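Long-range contacts in probable glutathione reductase (Sinorhizobium meliloti, PDB 4DNA), which probably catalyses the NADPH-dependent reduction of glutathione disulfide to glutathione, working as an FAD-containing homodimer: residues F64-G69 with T381-K386; A373-M378 with E387-K392. One frame throughout, in Å; residues are numbered along the deposited sequence.

Contact 1 of 2, residues F64-G69 with T381-K386; sequences FEDAAG and TLSGRK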
loop_
_atom_site.group_PDB
_atom_site.type_symbol
_atom_site.label_atom_id
_atom_site.label_comp_id
_atom_site.label_asym_id
_atom_site.label_seq_id
_atom_site.Cartn_x
_atom_site.Cartn_y
_atom_site.Cartn_z
ATOM N N PHE A 64 8.301 -3.931 17.807
ATOM C CA PHE A 64 9.299 -4.470 18.725
ATOM C C PHE A 64 9.118 -5.965 18.948
ATOM O O PHE A 64 10.087 -6.728 18.828
ATOM C CB PHE A 64 9.321 -3.704 20.056
ATOM C CG PHE A 64 9.517 -2.211 19.898
ATOM C CD1 PHE A 64 10.503 -1.703 19.047
ATOM C CD2 PHE A 64 8.719 -1.310 20.602
ATOM C CE1 PHE A 64 10.674 -0.339 18.891
ATOM C CE2 PHE A 64 8.894 0.056 20.455
ATOM C CZ PHE A 64 9.869 0.541 19.597
ATOM N N GLU A 65 7.895 -6.392 19.256
ATOM C CA GLU A 65 7.665 -7.817 19.504
ATOM C C GLU A 65 7.769 -8.623 18.211
ATOM O O GLU A 65 8.282 -9.752 18.207
ATOM C CB GLU A 65 6.350 -8.079 20.252
ATOM C CG GLU A 65 5.135 -7.384 19.659
ATOM C CD GLU A 65 4.167 -6.867 20.718
ATOM O OE1 GLU A 65 4.618 -6.168 21.658
ATOM O OE2 GLU A 65 2.950 -7.147 20.603
ATOM N N ASP A 66 7.323 -8.024 17.112
ATOM C CA ASP A 66 7.359 -8.697 15.824
ATOM C C ASP A 66 8.769 -8.983 15.349
ATOM O O ASP A 66 8.976 -9.961 14.644
ATOM C CB ASP A 66 6.591 -7.912 14.769
ATOM C CG ASP A 66 5.117 -8.269 14.742
ATOM O OD1 ASP A 66 4.660 -9.024 15.650
ATOM O OD2 ASP A 66 4.424 -7.811 13.800
ATOM N N ALA A 67 9.733 -8.150 15.750
ATOM C CA ALA A 67 11.129 -8.294 15.317
ATOM C C ALA A 67 11.774 -9.563 15.856
ATOM O O ALA A 67 12.763 -10.035 15.303
ATOM C CB ALA A 67 11.950 -7.078 15.715
ATOM N N ALA A 68 11.209 -10.108 16.933
ATOM C CA ALA A 68 11.791 -11.266 17.617
ATOM C C ALA A 68 11.902 -12.462 16.678
ATOM O O ALA A 68 12.937 -13.133 16.620
ATOM C CB ALA A 68 10.972 -11.621 18.848
ATOM N N GLY A 69 10.836 -12.685 15.912
ATOM C CA GLY A 69 10.749 -13.815 14.997
ATOM C C GLY A 69 11.677 -13.704 13.810
ATOM O O GLY A 69 11.784 -14.641 13.026
ATOM N N THR A 381 3.733 -14.994 9.105
ATOM C CA THR A 381 4.331 -16.295 8.957
ATOM C C THR A 381 5.518 -16.475 9.917
ATOM O O THR A 381 5.737 -17.566 10.427
ATOM C CB THR A 381 4.738 -16.549 7.501
ATOM O OG1 THR A 381 4.706 -17.952 7.246
ATOM C CG2 THR A 381 6.139 -15.999 7.197
ATOM N N LEU A 382 6.260 -15.401 10.180
ATOM C CA LEU A 382 7.425 -15.469 11.072
ATOM C C LEU A 382 7.272 -14.796 12.441
ATOM O O LEU A 382 7.769 -15.318 13.442
ATOM C CB LEU A 382 8.679 -14.945 10.369
ATOM C CG LEU A 382 9.716 -16.001 10.010
ATOM C CD1 LEU A 382 9.205 -16.929 8.920
ATOM C CD2 LEU A 382 11.012 -15.334 9.591
ATOM N N SER A 383 6.611 -13.639 12.490
ATOM C CA SER A 383 6.380 -12.945 13.764
ATOM C C SER A 383 5.481 -13.772 14.680
ATOM O O SER A 383 5.572 -13.669 15.902
ATOM C CB SER A 383 5.761 -11.574 13.535
ATOM O OG SER A 383 4.478 -11.712 12.971
ATOM N N GLY A 384 4.632 -14.598 14.074
ATOM C CA GLY A 384 3.705 -15.447 14.797
ATOM C C GLY A 384 2.527 -14.631 15.277
ATOM O O GLY A 384 1.818 -15.041 16.199
ATOM N N ARG A 385 2.299 -13.498 14.616
ATOM C CA ARG A 385 1.464 -12.434 15.166
ATOM C C ARG A 385 0.018 -12.784 15.486
ATOM O O ARG A 385 -0.548 -12.181 16.398
ATOM C CB ARG A 385 1.519 -11.158 14.317
ATOM C CG ARG A 385 0.425 -10.151 14.670
ATOM C CD ARG A 385 0.846 -8.727 14.371
ATOM N NE ARG A 385 1.946 -8.335 15.233
ATOM C CZ ARG A 385 1.805 -7.898 16.477
ATOM N NH1 ARG A 385 0.600 -7.775 17.014
ATOM N NH2 ARG A 385 2.883 -7.582 17.183
ATOM N N LYS A 386 -0.578 -13.729 14.761
ATOM C CA LYS A 386 -2.013 -14.029 14.906
ATOM C C LYS A 386 -2.848 -12.891 14.335
ATOM O O LYS A 386 -3.594 -12.219 15.040
ATOM C CB LYS A 386 -2.413 -14.333 16.362
ATOM C CG LYS A 386 -2.573 -15.807 16.660
ATOM C CD LYS A 386 -1.268 -16.485 17.068
ATOM C CE LYS A 386 -1.079 -16.466 18.583
ATOM N NZ LYS A 386 -0.280 -17.629 19.060
#
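Arg-385 sets out toward Asp-66 with its CG anti to the backbone N (chi1 167°). A bend at chi3 (-66°) then turns the NE and NH2 side of the guanidinium to the carboxylate. Glu-65 reaches the same group from the preceding position. Its CG stands between the backbone N and the carbonyl carbon, and a bend at chi2 carries the carboxylate over to Arg-385 NH2.

The grip on Asp-66 is side-on. Arg-385 NE donates to Asp-66 OD1 at 2.8 Å and to Asp-66 OD2 at 2.9 Å, on the syn side of both oxygens. Arg-385 NH2 also donates to Asp-66 OD1, at 2.8 Å, but comes in from well above the carboxylate plane. OD1 therefore takes two donors. The two flat groups are turned 54° apart, although the Asp-66 carboxylate still sits at the guanidinium edge. The salt bridge from Arg-385 NH2 to Glu-65 OE2 is weak at 3.4 Å. There the two planes are nearly coplanar. Asp-66 and Glu-65 thus share this arginine with Glu-62, which would be expected to offset the repulsion among the acids.

Packing completes the contact. Ser-383 turns CB toward Asp-66, 3.5 Å from OD1. The Ser-383 OG accepts a weak bond from the backbone N of Arg-385, two residues on. Further along, Leu-382 CD2 lies 3.6 Å from Gly-69 O. Gly-69 passes close to the backbone of Leu-382 and Ser-383.

The Glu-62 salt bridge is to Arg-385 NH1, from one turn earlier on helix 48-66. The contact thus joins the end of that helix to the turn after helix 380-383, where Gly-384 has positive phi. Phe-64 and Leu-382 also pack on the second subunit, against its Trp-72 and Ala-87.

Contact 2 of 2, residues A373-M378 with E387-K392; sequences AEFRPM and EKTIMK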
loop_
_atom_site.group_PDB
_atom_site.type_symbol
_atom_site.label_atom_id
_atom_site.label_comp_id
_atom_site.label_asym_id
_atom_site.label_seq_id
_atom_site.Cartn_x
_atom_site.Cartn_y
_atom_site.Cartn_z
ATOM N N ALA A 373 -11.323 -13.090 0.486
ATOM C CA ALA A 373 -9.995 -13.638 0.702
ATOM C C ALA A 373 -9.622 -13.455 2.155
ATOM O O ALA A 373 -9.706 -12.346 2.678
ATOM C CB ALA A 373 -8.990 -12.928 -0.186
ATOM N N GLU A 374 -9.229 -14.535 2.815
ATOM C CA GLU A 374 -8.825 -14.441 4.204
ATOM C C GLU A 374 -7.498 -15.143 4.415
ATOM O O GLU A 374 -7.370 -16.325 4.097
ATOM C CB GLU A 374 -9.884 -15.043 5.106
ATOM C CG GLU A 374 -9.914 -14.422 6.497
ATOM C CD GLU A 374 -10.899 -15.127 7.418
ATOM O OE1 GLU A 374 -10.870 -16.385 7.443
ATOM O OE2 GLU A 374 -11.692 -14.422 8.104
ATOM N N PHE A 375 -6.517 -14.424 4.952
ATOM C CA PHE A 375 -5.171 -14.968 5.018
ATOM C C PHE A 375 -4.212 -14.311 6.012
ATOM O O PHE A 375 -4.372 -13.143 6.397
ATOM C CB PHE A 375 -4.546 -15.010 3.617
ATOM C CG PHE A 375 -4.306 -13.661 3.012
ATOM C CD1 PHE A 375 -5.310 -13.005 2.315
ATOM C CD2 PHE A 375 -3.062 -13.050 3.110
ATOM C CE1 PHE A 375 -5.079 -11.760 1.735
ATOM C CE2 PHE A 375 -2.827 -11.812 2.537
ATOM C CZ PHE A 375 -3.833 -11.167 1.846
ATOM N N ARG A 376 -3.209 -15.103 6.395
ATOM C CA ARG A 376 -2.156 -14.735 7.324
ATOM C C ARG A 376 -1.137 -13.957 6.522
ATOM O O ARG A 376 -0.544 -14.512 5.604
ATOM C CB ARG A 376 -1.534 -16.021 7.887
ATOM C CG ARG A 376 -0.787 -15.900 9.208
ATOM C CD ARG A 376 -0.884 -17.196 10.000
ATOM N NE ARG A 376 0.345 -17.504 10.740
ATOM C CZ ARG A 376 0.632 -17.089 11.980
ATOM N NH1 ARG A 376 -0.216 -16.321 12.662
ATOM N NH2 ARG A 376 1.784 -17.436 12.545
ATOM N N PRO A 377 -0.943 -12.657 6.844
ATOM C CA PRO A 377 0.037 -11.833 6.117
ATOM C C PRO A 377 1.404 -12.510 6.139
ATOM O O PRO A 377 1.722 -13.202 7.110
ATOM C CB PRO A 377 0.089 -10.529 6.928
ATOM C CG PRO A 377 -1.185 -10.485 7.684
ATOM C CD PRO A 377 -1.566 -11.912 7.957
HETATM N N MSE A 378 2.200 -12.312 5.091
HETATM C CA MSE A 378 3.497 -12.979 4.971
HETATM C C MSE A 378 4.348 -12.820 6.206
HETATM O O MSE A 378 4.929 -13.776 6.683
HETATM C CB MSE A 378 4.290 -12.490 3.765
HETATM C CG MSE A 378 5.034 -13.736 3.286
HETATM SE SE MSE A 378 6.565 -13.324 2.116
HETATM C CE MSE A 378 5.842 -14.273 0.541
ATOM N N GLU A 387 -2.697 -12.688 13.037
ATOM C CA GLU A 387 -3.382 -11.625 12.314
ATOM C C GLU A 387 -4.025 -12.267 11.095
ATOM O O GLU A 387 -3.545 -13.293 10.602
ATOM C CB GLU A 387 -2.369 -10.573 11.861
ATOM C CG GLU A 387 -2.839 -9.133 11.980
ATOM C CD GLU A 387 -1.724 -8.120 11.709
ATOM O OE1 GLU A 387 -0.577 -8.543 11.392
ATOM O OE2 GLU A 387 -1.991 -6.895 11.815
ATOM N N LYS A 388 -5.115 -11.677 10.619
ATOM C CA LYS A 388 -5.734 -12.133 9.376
ATOM C C LYS A 388 -6.054 -10.970 8.444
ATOM O O LYS A 388 -6.574 -9.941 8.861
ATOM C CB LYS A 388 -6.956 -13.021 9.654
ATOM C CG LYS A 388 -6.607 -14.505 9.684
ATOM C CD LYS A 388 -7.253 -15.232 10.862
ATOM C CE LYS A 388 -6.703 -16.652 10.998
ATOM N NZ LYS A 388 -7.410 -17.479 12.025
ATOM N N THR A 389 -5.703 -11.114 7.181
ATOM C CA THR A 389 -6.109 -10.111 6.222
ATOM C C THR A 389 -7.410 -10.555 5.565
ATOM O O THR A 389 -7.506 -11.676 5.058
ATOM C CB THR A 389 -4.995 -9.808 5.192
ATOM O OG1 THR A 389 -3.865 -9.265 5.877
ATOM C CG2 THR A 389 -5.466 -8.803 4.149
ATOM N N ILE A 390 -8.418 -9.684 5.615
ATOM C CA ILE A 390 -9.633 -9.903 4.850
ATOM C C ILE A 390 -9.654 -8.952 3.665
ATOM O O ILE A 390 -9.426 -7.755 3.825
ATOM C CB ILE A 390 -10.895 -9.818 5.721
ATOM C CG1 ILE A 390 -10.910 -10.971 6.725
ATOM C CG2 ILE A 390 -12.143 -9.946 4.869
ATOM C CD1 ILE A 390 -11.594 -10.640 8.035
HETATM N N MSE A 391 -9.883 -9.511 2.477
HETATM C CA MSE A 391 -9.918 -8.755 1.221
HETATM C C MSE A 391 -11.136 -9.154 0.448
HETATM O O MSE A 391 -11.223 -10.286 -0.027
HETATM C CB MSE A 391 -8.705 -9.126 0.395
HETATM C CG MSE A 391 -7.537 -8.301 0.901
HETATM SE SE MSE A 391 -6.057 -8.341 -0.399
HETATM C CE MSE A 391 -4.892 -6.983 0.422
ATOM N N LYS A 392 -12.095 -8.242 0.308
ATOM C CA LYS A 392 -13.396 -8.638 -0.199
ATOM C C LYS A 392 -13.875 -7.769 -1.338
ATOM O O LYS A 392 -13.971 -6.563 -1.196
ATOM C CB LYS A 392 -14.415 -8.687 0.942
ATOM C CG LYS A 392 -15.874 -8.654 0.524
ATOM C CD LYS A 392 -16.699 -9.622 1.363
ATOM C CE LYS A 392 -18.184 -9.288 1.360
ATOM N NZ LYS A 392 -18.618 -8.546 2.567
#
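Phe-375 and Thr-389 are an antiparallel hydrogen-bonded pair, and Ala-373 and Met-391 are the next such pair. Each has two backbone bonds. Thr-389 N to Phe-375 O is almost straight, at 178°; Phe-375 N donates back to Thr-389 O. Met-391 N donates to Ala-373 O at 2.8 Å, and Ala-373 N returns a bond to Met-391 O. Between them Glu-374 faces Ile-390 as a non-hydrogen-bonded pair. Weaker CA-H...O contacts, such as Glu-374 CA to Thr-389 O at 3.2 Å, run alongside.

The aromatic contacts gather on the face that carries Ala-373, Phe-375, Thr-389 and Met-391. Phe-375 has its CG between the backbone N and the carbonyl carbon (chi1 66°), which lays the ring over its cross-strand neighbour. Thr-389 CB sits against one face of the Phe-375 ring, 3.9 Å from the centroid, in a CH-pi contact. The selenium of Met-391, a selenomethionine, meets the ring at its edge, with SE 4.1 Å from Phe-375 CE1. An alanine in place of Phe-375 would probably leave Thr-389 CB and the Met-391 selenium without their aromatic partner and open a gap on this face.

Side-chain packing makes up the rest. Ala-373 CB touches Met-391 CB at 3.9 Å. On the other face the Glu-374 chain runs beside Ile-390, CG to CG1 3.6 Å. Past the strand, Pro-377 CG rests 3.5 Å from Thr-389 OG1, and Pro-377 CD packs on the backbone O of Glu-387.

Two polar ends find partners elsewhere: Glu-374 OE2 on Arg-372 and Glu-387 OE1 on His-410.

Strands 367-375 and 389-396 make a beta hairpin with a long connection. They lie inside the antiparallel sheet of the dimerisation domain found in pyridine nucleotide-disulfide oxidoreductases. The Phe-375 side chain is about 10 Å from that of His-439, the predicted proton acceptor.

From the N terminus, the chain first gives 64-69, at the end of helix 48-66 in the nucleotide-binding part of the protein. More than 300 residues later it reaches 373-378, passes through helix 380-383 and returns along 387-392. Contact 2 closes this short excursion as a hairpin. Contact 1 takes 381-386, within the connection of that hairpin, and closes the very long loop back to 64-69. The two contacts therefore cross along the chain rather than nest. The centres of contact 1 and contact 2 are about 16 Å apart. They meet where Arg-376 NH1 packs 3.4 Å from Lys-386 N. Together they tie the sheet of the dimerisation domain to helix 48-66.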